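Local coordinates for uncharacterized protein (Chondromyces crocatus, PDB 6I86), which is of unknown function but is encoded in the crocagin gene cluster and probably takes part in making this ribosomally synthesised, post-translationally modified peptide, at residues E6-L12 with R107-V112; R116-E122 with I149-E155; E127-H131 with E144-G148. One frame throughout, in Å; residues are numbered along the deposited sequence.

Two beta-sheets form the framework of this small protein, and the three contacts sample how they are built and joined. Contact 1 packs edge strand 4-14 of the five-stranded sheet against edge strand 107-111 of the four-stranded one. Contact 2 pairs two neighbouring strands inside the five-stranded sheet; its centre lies about 13 Å from that of contact 1, and Val112 CG2 meets Tyr117 OH at 3.7 Å. Contact 3 is nested in the connection between the strands of contact 2, with centres about 20 Å apart; its centre is about 17 Å from that of contact 1, which it does not touch. Arg121 of contact 2 lies about 3 Å from a bound glycerol, probably from the crystallisation liquor.

Contact 1 (E6-L12 with R107-V112); sequences EVAEIIL and RHVLTV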
loop_
_atom_site.group_PDB
_atom_site.type_symbol
_atom_site.label_atom_id
_atom_site.label_comp_id
_atom_site.label_asym_id
_atom_site.label_seq_id
_atom_site.Cartn_x
_atom_site.Cartn_y
_atom_site.Cartn_z
ATOM N N GLU A 6 -8.150 -11.572 5.799
ATOM C CA GLU A 6 -8.703 -10.906 4.628
ATOM C C GLU A 6 -7.583 -10.667 3.627
ATOM O O GLU A 6 -6.452 -10.356 4.007
ATOM C CB GLU A 6 -9.383 -9.579 4.986
ATOM C CG GLU A 6 -10.523 -9.731 5.981
ATOM C CD GLU A 6 -11.119 -8.405 6.398
ATOM O OE1 GLU A 6 -12.055 -8.413 7.225
ATOM O OE2 GLU A 6 -10.662 -7.358 5.894
ATOM N N VAL A 7 -7.898 -10.840 2.343
ATOM C CA VAL A 7 -6.904 -10.704 1.279
ATOM C C VAL A 7 -7.548 -9.995 0.094
ATOM O O VAL A 7 -8.667 -10.328 -0.309
ATOM C CB VAL A 7 -6.329 -12.066 0.830
ATOM C CG1 VAL A 7 -5.224 -11.864 -0.197
ATOM C CG2 VAL A 7 -5.808 -12.867 2.019
ATOM N N ALA A 8 -6.832 -9.021 -0.470
ATOM C CA ALA A 8 -7.248 -8.380 -1.708
ATOM C C ALA A 8 -6.015 -7.886 -2.451
ATOM O O ALA A 8 -4.959 -7.645 -1.859
ATOM C CB ALA A 8 -8.218 -7.218 -1.456
ATOM N N GLU A 9 -6.163 -7.741 -3.766
ATOM C CA GLU A 9 -5.101 -7.232 -4.621
ATOM C C GLU A 9 -5.603 -6.030 -5.405
ATOM O O GLU A 9 -6.764 -5.992 -5.827
ATOM C CB GLU A 9 -4.594 -8.298 -5.604
ATOM C CG GLU A 9 -3.935 -9.501 -4.957
ATOM C CD GLU A 9 -3.559 -10.559 -5.974
ATOM O OE1 GLU A 9 -3.633 -10.267 -7.186
ATOM O OE2 GLU A 9 -3.193 -11.680 -5.563
ATOM N N ILE A 10 -4.721 -5.054 -5.596
ATOM C CA ILE A 10 -4.988 -3.915 -6.464
ATOM C C ILE A 10 -3.878 -3.824 -7.500
ATOM O O ILE A 10 -2.728 -4.203 -7.253
ATOM C CB ILE A 10 -5.108 -2.586 -5.686
ATOM C CG1 ILE A 10 -3.803 -2.262 -4.957
ATOM C CG2 ILE A 10 -6.274 -2.638 -4.708
ATOM C CD1 ILE A 10 -3.804 -0.904 -4.287
ATOM N N ILE A 11 -4.237 -3.320 -8.676
ATOM C CA ILE A 11 -3.290 -3.029 -9.743
ATOM C C ILE A 11 -3.475 -1.568 -10.115
ATOM O O ILE A 11 -4.572 -1.163 -10.518
ATOM C CB ILE A 11 -3.499 -3.936 -10.966
ATOM C CG1 ILE A 11 -3.412 -5.410 -10.570
ATOM C CG2 ILE A 11 -2.478 -3.617 -12.044
ATOM C CD1 ILE A 11 -3.689 -6.357 -11.714
ATOM N N LEU A 12 -2.417 -0.776 -9.967
ATOM C CA LEU A 12 -2.524 0.647 -10.247
ATOM C C LEU A 12 -1.218 1.146 -10.850
ATOM O O LEU A 12 -0.163 0.556 -10.604
ATOM C CB LEU A 12 -2.859 1.460 -8.984
ATOM C CG LEU A 12 -2.393 1.092 -7.569
ATOM C CD1 LEU A 12 -0.940 0.647 -7.501
ATOM C CD2 LEU A 12 -2.618 2.292 -6.664
ATOM N N ARG A 107 -8.865 4.239 -3.955
ATOM C CA ARG A 107 -9.022 2.838 -4.317
ATOM C C ARG A 107 -9.203 2.001 -3.057
ATOM O O ARG A 107 -8.287 1.904 -2.235
ATOM C CB ARG A 107 -7.810 2.361 -5.113
ATOM C CG ARG A 107 -7.867 0.896 -5.499
ATOM C CD ARG A 107 -8.781 0.676 -6.696
ATOM N NE ARG A 107 -8.457 1.561 -7.812
ATOM C CZ ARG A 107 -7.544 1.289 -8.741
ATOM N NH1 ARG A 107 -6.861 0.155 -8.691
ATOM N NH2 ARG A 107 -7.315 2.153 -9.720
ATOM N N HIS A 108 -10.378 1.397 -2.907
ATOM C CA HIS A 108 -10.635 0.563 -1.741
ATOM C C HIS A 108 -9.754 -0.677 -1.780
ATOM O O HIS A 108 -9.706 -1.389 -2.788
ATOM C CB HIS A 108 -12.105 0.160 -1.674
ATOM C CG HIS A 108 -12.440 -0.668 -0.473
ATOM N ND1 HIS A 108 -13.172 -1.834 -0.549
ATOM C CD2 HIS A 108 -12.131 -0.504 0.835
ATOM C CE1 HIS A 108 -13.305 -2.346 0.661
ATOM N NE2 HIS A 108 -12.682 -1.559 1.520
ATOM N N VAL A 109 -9.057 -0.934 -0.679
ATOM C CA VAL A 109 -8.176 -2.089 -0.547
ATOM C C VAL A 109 -8.820 -3.170 0.312
ATOM O O VAL A 109 -9.113 -4.269 -0.166
ATOM C CB VAL A 109 -6.803 -1.671 0.022
ATOM C CG1 VAL A 109 -5.921 -2.880 0.161
ATOM C CG2 VAL A 109 -6.152 -0.610 -0.854
ATOM N N LEU A 110 -9.046 -2.872 1.588
ATOM C CA LEU A 110 -9.681 -3.786 2.519
ATOM C C LEU A 110 -10.420 -2.966 3.566
ATOM O O LEU A 110 -10.049 -1.827 3.858
ATOM C CB LEU A 110 -8.657 -4.708 3.202
ATOM C CG LEU A 110 -8.062 -5.895 2.443
ATOM C CD1 LEU A 110 -7.007 -6.600 3.289
ATOM C CD2 LEU A 110 -9.154 -6.870 2.035
ATOM N N THR A 111 -11.476 -3.549 4.122
ATOM C CA THR A 111 -12.121 -3.016 5.314
ATOM C C THR A 111 -11.829 -3.966 6.466
ATOM O O THR A 111 -12.250 -5.127 6.441
ATOM C CB THR A 111 -13.627 -2.844 5.122
ATOM O OG1 THR A 111 -13.866 -1.816 4.149
ATOM C CG2 THR A 111 -14.284 -2.447 6.438
ATOM N N VAL A 112 -11.099 -3.475 7.460
ATOM C CA VAL A 112 -10.664 -4.286 8.594
ATOM C C VAL A 112 -11.270 -3.675 9.852
ATOM O O VAL A 112 -11.842 -2.577 9.777
ATOM C CB VAL A 112 -9.129 -4.345 8.664
ATOM C CG1 VAL A 112 -8.568 -5.017 7.418
ATOM C CG2 VAL A 112 -8.557 -2.946 8.836
HETATM O O HOH W 1 -6.021 0.967 -12.079
#
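Ala8, Ile10 and Leu110 form the apolar middle of a packing between two strands that run nearly antiparallel, at 167°, with their axes 6.7 Å apart at closest approach. Side chains rather than backbone bonds fill this gap, joining edge strand 4-14 of the five-stranded sheet to edge strand 107-111 of the four-stranded one. Leu110 reaches over with its CD2 branch, which lies 3.6 Å from Ala8 CB and also meets Glu6 CB, while CD1 rests against the Glu6 backbone. The small methyl of Ala8 suits the tight spot, for its CB is only 3.3 Å from Val109 O. Ile10 spreads its two branches: CG2 passes alongside the aliphatic CG of Arg107, and the Ile10 and Val109 side chains cross at about a right angle, with Ile10 CD1 4.2 Å from Val109 CG2.

The polar contacts lie towards the two ends. Arg107, bent at chi2 (79°) and chi3 (51°), brings NH1 to Ile11 O at 3.2 Å. The oxygen lies in the guanidinium plane, although the donor stands above the carbonyl plane. A water bridges the same oxygen to Arg107 NH2, so Ile11 O receives two donors. Glu6, extended beyond CG, carries OE2 to 2.8 Å from Thr111 O.

Val109 and Leu110 form a classic beta bulge opposite Leu95. Strand 4-14 hydrogen-bonds through its backbone with strand 60-69, whereas Arg107 bonds to Ala97 of strand 94-99.

Contact 2 (R116-E122 with I149-E155); sequences RYRVLRE and IITLWPE
Backbone hydrogen bonds join Leu120 to Thr151 in both directions, Leu120 N to Thr151 O at 2.8 Å and Thr151 N to Leu120 O at 3.0 Å, within an antiparallel strand pair. Arg118 with Trp153 and Glu122 with Ile149 are likewise hydrogen-bonded pairs, and Glu155 N extends the series to Arg116 O.

Apolar packing occupies the face bearing Val119, Ile150 and Leu152. The branched chain of Val119 divides its methyls between two neighbours, CG1 lying 3.7 Å from Ile150 CG2 and CG2 3.9 Å from Leu152 CG. On the other face the indole of Trp153, with CG between the backbone N and carbonyl carbon (chi1 64°), turns back over the partner strand. Arg118 CB makes a CH-pi contact with its five-membered ring, 4.0 Å from the centroid, while Leu120 CB meets the ring edge at CZ3, 3.7 Å away.

Polar contacts complete the pair. Arg118 NH2 and Glu155 OE2 form a long salt bridge of 3.4 Å, the oxygen well out of the guanidinium plane so that no N-H points at it; Glu155 is poorly ordered. A water lies within hydrogen-bonding distance of Glu122 OE2, Ile149 O and Thr151 OG1, and Glu122 OE1 accepts from Met77 N.

Strand 115-123 continues the sheet to 82-90, where Arg121 salt-bridges Glu84, and strand 148-154 continues it to 60-69. Val119 and Ile150 pack on strand 51-55 of the other sheet.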
loop_
_atom_site.group_PDB
_atom_site.type_symbol
_atom_site.label_atom_id
_atom_site.label_comp_id
_atom_site.label_asym_id
_atom_site.label_seq_id
_atom_site.Cartn_x
_atom_site.Cartn_y
_atom_site.Cartn_z
ATOM N N ARG A 116 -5.220 -0.050 15.440
ATOM C CA ARG A 116 -3.814 0.145 15.125
ATOM C C ARG A 116 -3.187 -1.189 14.745
ATOM O O ARG A 116 -3.411 -2.204 15.413
ATOM C CB ARG A 116 -3.089 0.761 16.323
ATOM C CG ARG A 116 -1.596 0.882 16.161
ATOM C CD ARG A 116 -0.976 1.673 17.304
ATOM N NE ARG A 116 -1.771 2.844 17.668
ATOM C CZ ARG A 116 -1.346 4.097 17.546
ATOM N NH1 ARG A 116 -2.132 5.106 17.899
ATOM N NH2 ARG A 116 -0.136 4.345 17.066
ATOM N N TYR A 117 -2.401 -1.184 13.672
ATOM C CA TYR A 117 -1.878 -2.413 13.096
ATOM C C TYR A 117 -0.381 -2.296 12.869
ATOM O O TYR A 117 0.107 -1.253 12.425
ATOM C CB TYR A 117 -2.552 -2.731 11.757
ATOM C CG TYR A 117 -3.995 -3.124 11.891
ATOM C CD1 TYR A 117 -4.355 -4.449 12.081
ATOM C CD2 TYR A 117 -4.999 -2.170 11.840
ATOM C CE1 TYR A 117 -5.682 -4.813 12.212
ATOM C CE2 TYR A 117 -6.327 -2.523 11.969
ATOM C CZ TYR A 117 -6.664 -3.846 12.156
ATOM O OH TYR A 117 -7.987 -4.203 12.286
ATOM N N ARG A 118 0.339 -3.369 13.174
ATOM C CA ARG A 118 1.678 -3.524 12.633
ATOM C C ARG A 118 1.576 -3.839 11.145
ATOM O O ARG A 118 0.645 -4.512 10.693
ATOM C CB ARG A 118 2.444 -4.620 13.374
ATOM C CG ARG A 118 3.786 -4.147 13.908
ATOM C CD ARG A 118 4.437 -5.151 14.849
ATOM N NE ARG A 118 3.803 -5.193 16.165
ATOM C CZ ARG A 118 4.016 -4.294 17.122
ATOM N NH1 ARG A 118 3.407 -4.411 18.295
ATOM N NH2 ARG A 118 4.825 -3.267 16.900
ATOM N N VAL A 119 2.522 -3.316 10.374
ATOM C CA VAL A 119 2.471 -3.404 8.920
ATOM C C VAL A 119 3.821 -3.889 8.424
ATOM O O VAL A 119 4.856 -3.294 8.745
ATOM C CB VAL A 119 2.116 -2.056 8.271
ATOM C CG1 VAL A 119 2.229 -2.155 6.752
ATOM C CG2 VAL A 119 0.720 -1.632 8.672
ATOM N N LEU A 120 3.812 -4.963 7.644
ATOM C CA LEU A 120 5.008 -5.440 6.968
ATOM C C LEU A 120 4.901 -5.077 5.495
ATOM O O LEU A 120 3.976 -5.522 4.806
ATOM C CB LEU A 120 5.180 -6.948 7.141
ATOM C CG LEU A 120 6.458 -7.519 6.525
ATOM C CD1 LEU A 120 7.671 -7.016 7.299
ATOM C CD2 LEU A 120 6.418 -9.042 6.521
ATOM N N ARG A 121 5.836 -4.262 5.020
ATOM C CA ARG A 121 5.974 -3.981 3.599
ATOM C C ARG A 121 7.042 -4.898 3.027
ATOM O O ARG A 121 8.222 -4.766 3.365
ATOM C CB ARG A 121 6.349 -2.523 3.341
ATOM C CG ARG A 121 6.738 -2.270 1.887
ATOM C CD ARG A 121 7.242 -0.857 1.663
ATOM N NE ARG A 121 8.670 -0.713 1.919
ATOM C CZ ARG A 121 9.597 -0.773 0.967
ATOM N NH1 ARG A 121 9.237 -0.983 -0.293
ATOM N NH2 ARG A 121 10.879 -0.626 1.271
ATOM N N GLU A 122 6.628 -5.822 2.169
ATOM C CA GLU A 122 7.539 -6.671 1.415
ATOM C C GLU A 122 7.469 -6.262 -0.048
ATOM O O GLU A 122 6.374 -6.148 -0.608
ATOM C CB GLU A 122 7.177 -8.147 1.569
ATOM C CG GLU A 122 7.307 -8.659 2.987
ATOM C CD GLU A 122 6.880 -10.103 3.129
ATOM O OE1 GLU A 122 7.761 -10.968 3.314
ATOM O OE2 GLU A 122 5.660 -10.373 3.055
ATOM N N ILE A 149 3.765 -7.129 -1.206
ATOM C CA ILE A 149 2.734 -7.642 -0.312
ATOM C C ILE A 149 2.749 -6.807 0.959
ATOM O O ILE A 149 3.797 -6.667 1.601
ATOM C CB ILE A 149 2.940 -9.135 0.015
ATOM C CG1 ILE A 149 2.969 -9.971 -1.268
ATOM C CG2 ILE A 149 1.837 -9.631 0.940
ATOM C CD1 ILE A 149 3.144 -11.457 -1.026
ATOM N N ILE A 150 1.594 -6.254 1.317
ATOM C CA ILE A 150 1.428 -5.456 2.526
ATOM C C ILE A 150 0.602 -6.272 3.508
ATOM O O ILE A 150 -0.561 -6.590 3.235
ATOM C CB ILE A 150 0.755 -4.107 2.233
ATOM C CG1 ILE A 150 1.459 -3.410 1.070
ATOM C CG2 ILE A 150 0.780 -3.225 3.467
ATOM C CD1 ILE A 150 2.947 -3.254 1.287
ATOM N N THR A 151 1.194 -6.608 4.650
ATOM C CA THR A 151 0.537 -7.449 5.640
ATOM C C THR A 151 0.294 -6.656 6.915
ATOM O O THR A 151 1.216 -6.031 7.451
ATOM C CB THR A 151 1.363 -8.697 5.951
ATOM O OG1 THR A 151 1.651 -9.395 4.734
ATOM C CG2 THR A 151 0.589 -9.622 6.881
ATOM N N LEU A 152 -0.943 -6.689 7.395
ATOM C CA LEU A 152 -1.336 -6.037 8.632
ATOM C C LEU A 152 -1.655 -7.090 9.682
ATOM O O LEU A 152 -2.217 -8.143 9.365
ATOM C CB LEU A 152 -2.563 -5.140 8.421
ATOM C CG LEU A 152 -2.450 -3.749 7.789
ATOM C CD1 LEU A 152 -1.902 -3.797 6.368
ATOM C CD2 LEU A 152 -3.809 -3.058 7.816
ATOM N N TRP A 153 -1.293 -6.808 10.930
ATOM C CA TRP A 153 -1.769 -7.605 12.050
ATOM C C TRP A 153 -1.826 -6.709 13.276
ATOM O O TRP A 153 -1.093 -5.712 13.346
ATOM C CB TRP A 153 -0.898 -8.854 12.297
ATOM C CG TRP A 153 0.533 -8.648 12.696
ATOM C CD1 TRP A 153 1.033 -8.634 13.964
ATOM C CD2 TRP A 153 1.656 -8.490 11.821
ATOM N NE1 TRP A 153 2.394 -8.453 13.935
ATOM C CE2 TRP A 153 2.802 -8.360 12.630
ATOM C CE3 TRP A 153 1.801 -8.430 10.431
ATOM C CZ2 TRP A 153 4.077 -8.172 12.097
ATOM C CZ3 TRP A 153 3.069 -8.245 9.902
ATOM C CH2 TRP A 153 4.189 -8.120 10.732
ATOM N N PRO A 154 -2.701 -7.008 14.239
ATOM C CA PRO A 154 -2.983 -6.047 15.313
ATOM C C PRO A 154 -1.735 -5.669 16.096
ATOM O O PRO A 154 -0.923 -6.522 16.460
ATOM C CB PRO A 154 -3.990 -6.791 16.200
ATOM C CG PRO A 154 -4.619 -7.794 15.296
ATOM C CD PRO A 154 -3.522 -8.224 14.369
ATOM N N GLU A 155 -1.586 -4.371 16.347
ATOM C CA GLU A 155 -0.498 -3.886 17.186
ATOM C C GLU A 155 -0.862 -4.095 18.649
ATOM O O GLU A 155 -1.852 -3.541 19.139
ATOM C CB GLU A 155 -0.186 -2.421 16.893
ATOM C CG GLU A 155 1.138 -1.974 17.495
ATOM C CD GLU A 155 1.781 -0.821 16.750
ATOM O OE1 GLU A 155 1.167 -0.295 15.802
ATOM O OE2 GLU A 155 2.913 -0.442 17.116
HETATM O O HOH W 2 2.088 2.544 15.706
HETATM O O HOH W 3 1.428 -6.846 17.905
HETATM O O HOH W 4 3.844 -8.446 3.772
#

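Contact 3 (E127-H131 with E144-G148); sequences EESKH and EGPDG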
loop_
_atom_site.group_PDB
_atom_site.type_symbol
_atom_site.label_atom_id
_atom_site.label_comp_id
_atom_site.label_asym_id
_atom_site.label_seq_id
_atom_site.Cartn_x
_atom_site.Cartn_y
_atom_site.Cartn_z
ATOM N N GLU A 127 10.749 -8.048 -9.340
ATOM C CA GLU A 127 9.432 -8.174 -9.953
ATOM C C GLU A 127 8.923 -6.824 -10.442
ATOM O O GLU A 127 8.320 -6.736 -11.519
ATOM C CB GLU A 127 8.448 -8.792 -8.961
ATOM C CG GLU A 127 7.100 -9.171 -9.565
ATOM C CD GLU A 127 7.186 -10.372 -10.489
ATOM O OE1 GLU A 127 8.199 -11.099 -10.436
ATOM O OE2 GLU A 127 6.232 -10.596 -11.264
ATOM N N GLU A 128 9.151 -5.764 -9.658
ATOM C CA GLU A 128 8.747 -4.421 -10.070
ATOM C C GLU A 128 9.337 -4.055 -11.424
ATOM O O GLU A 128 8.635 -3.528 -12.296
ATOM C CB GLU A 128 9.176 -3.397 -9.016
ATOM C CG GLU A 128 9.050 -1.956 -9.487
ATOM C CD GLU A 128 9.808 -0.973 -8.619
ATOM O OE1 GLU A 128 9.902 -1.202 -7.392
ATOM O OE2 GLU A 128 10.305 0.034 -9.162
ATOM N N SER A 129 10.623 -4.343 -11.624
ATOM C CA SER A 129 11.313 -3.987 -12.858
ATOM C C SER A 129 10.825 -4.773 -14.070
ATOM O O SER A 129 11.281 -4.490 -15.184
ATOM C CB SER A 129 12.821 -4.181 -12.686
ATOM O OG SER A 129 13.137 -5.538 -12.431
ATOM N N LYS A 130 9.931 -5.746 -13.895
ATOM C CA LYS A 130 9.312 -6.411 -15.034
ATOM C C LYS A 130 8.141 -5.633 -15.612
ATOM O O LYS A 130 7.649 -5.996 -16.685
ATOM C CB LYS A 130 8.807 -7.804 -14.646
ATOM C CG LYS A 130 9.863 -8.803 -14.222
ATOM C CD LYS A 130 9.195 -10.100 -13.778
ATOM C CE LYS A 130 10.192 -11.072 -13.172
ATOM N NZ LYS A 130 9.507 -12.273 -12.617
ATOM N N HIS A 131 7.684 -4.579 -14.933
ATOM C CA HIS A 131 6.364 -4.015 -15.186
ATOM C C HIS A 131 6.402 -2.515 -15.448
ATOM O O HIS A 131 5.388 -1.831 -15.273
ATOM C CB HIS A 131 5.442 -4.339 -14.010
ATOM C CG HIS A 131 5.343 -5.805 -13.723
ATOM N ND1 HIS A 131 5.598 -6.341 -12.479
ATOM C CD2 HIS A 131 5.036 -6.850 -14.529
ATOM C CE1 HIS A 131 5.445 -7.654 -12.531
ATOM N NE2 HIS A 131 5.102 -7.987 -13.762
ATOM N N GLU A 144 1.673 -12.983 -13.246
ATOM C CA GLU A 144 2.832 -12.275 -12.723
ATOM C C GLU A 144 2.445 -11.488 -11.480
ATOM O O GLU A 144 1.266 -11.318 -11.157
ATOM C CB GLU A 144 3.438 -11.352 -13.786
ATOM C CG GLU A 144 4.109 -12.110 -14.922
ATOM C CD GLU A 144 4.633 -11.194 -16.007
ATOM O OE1 GLU A 144 4.827 -9.991 -15.731
ATOM O OE2 GLU A 144 4.853 -11.680 -17.136
ATOM N N GLY A 145 3.466 -11.014 -10.774
ATOM C CA GLY A 145 3.266 -10.337 -9.518
ATOM C C GLY A 145 2.854 -11.297 -8.419
ATOM O O GLY A 145 2.827 -12.516 -8.612
ATOM N N PRO A 146 2.518 -10.765 -7.233
ATOM C CA PRO A 146 2.499 -9.328 -6.930
ATOM C C PRO A 146 3.891 -8.711 -6.812
ATOM O O PRO A 146 4.846 -9.393 -6.442
ATOM C CB PRO A 146 1.773 -9.265 -5.583
ATOM C CG PRO A 146 2.042 -10.588 -4.953
ATOM C CD PRO A 146 2.096 -11.581 -6.079
ATOM N N ASP A 147 3.994 -7.424 -7.150
ATOM C CA ASP A 147 5.256 -6.716 -6.976
ATOM C C ASP A 147 5.556 -6.479 -5.503
ATOM O O ASP A 147 6.727 -6.358 -5.121
ATOM C CB ASP A 147 5.221 -5.393 -7.740
ATOM C CG ASP A 147 4.935 -5.583 -9.216
ATOM O OD1 ASP A 147 5.879 -5.889 -9.976
ATOM O OD2 ASP A 147 3.763 -5.439 -9.618
ATOM N N GLY A 148 4.522 -6.417 -4.669
ATOM C CA GLY A 148 4.709 -6.263 -3.238
ATOM C C GLY A 148 3.529 -6.835 -2.482
ATOM O O GLY A 148 2.437 -7.019 -3.033
HETATM O O HOH W 5 5.598 -8.204 -17.730
#
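A type I beta turn from Glu128 to His131 lies at the C-terminal side of the short helix that includes Glu127 and Glu128, and its histidine is clasped between two carboxylates of the loop leading into strand 148-154. His131 ND1 donates to Asp147 OD1 at 2.6 Å, and His131 NE2 to Glu144 OE1 at 2.8 Å; the aspartate oxygen accepts on its syn lone pair, the glutamate oxygen on its anti one. Imidazole suits this place because its two nitrogens face different ways; both acceptors lie close to the ring plane and fix its rotation. The Asp147 carboxylate stands nearly upright to the ring (84°), whereas that of Glu144 is turned by only 30°. Lys130 CB covers one ring face over its centre.

The bend at chi2 (71°) brings the Glu127 carboxylate up to the loop: Gly145 N donates to OE2 from above its plane at 2.8 Å, and Lys130 NZ forms a salt bridge with OE1. Gly145 adopts a positive phi, which favours glycine, just before a cis peptide bond to Pro146.

Asp147 OD2 accepts from Lys63 N of strand 60-69 and hydrogen-bonds Tyr140 OH of a loop; His131 makes a backbone hydrogen bond with Tyr61. Gly148 then enters strand 148-154 beside Arg65.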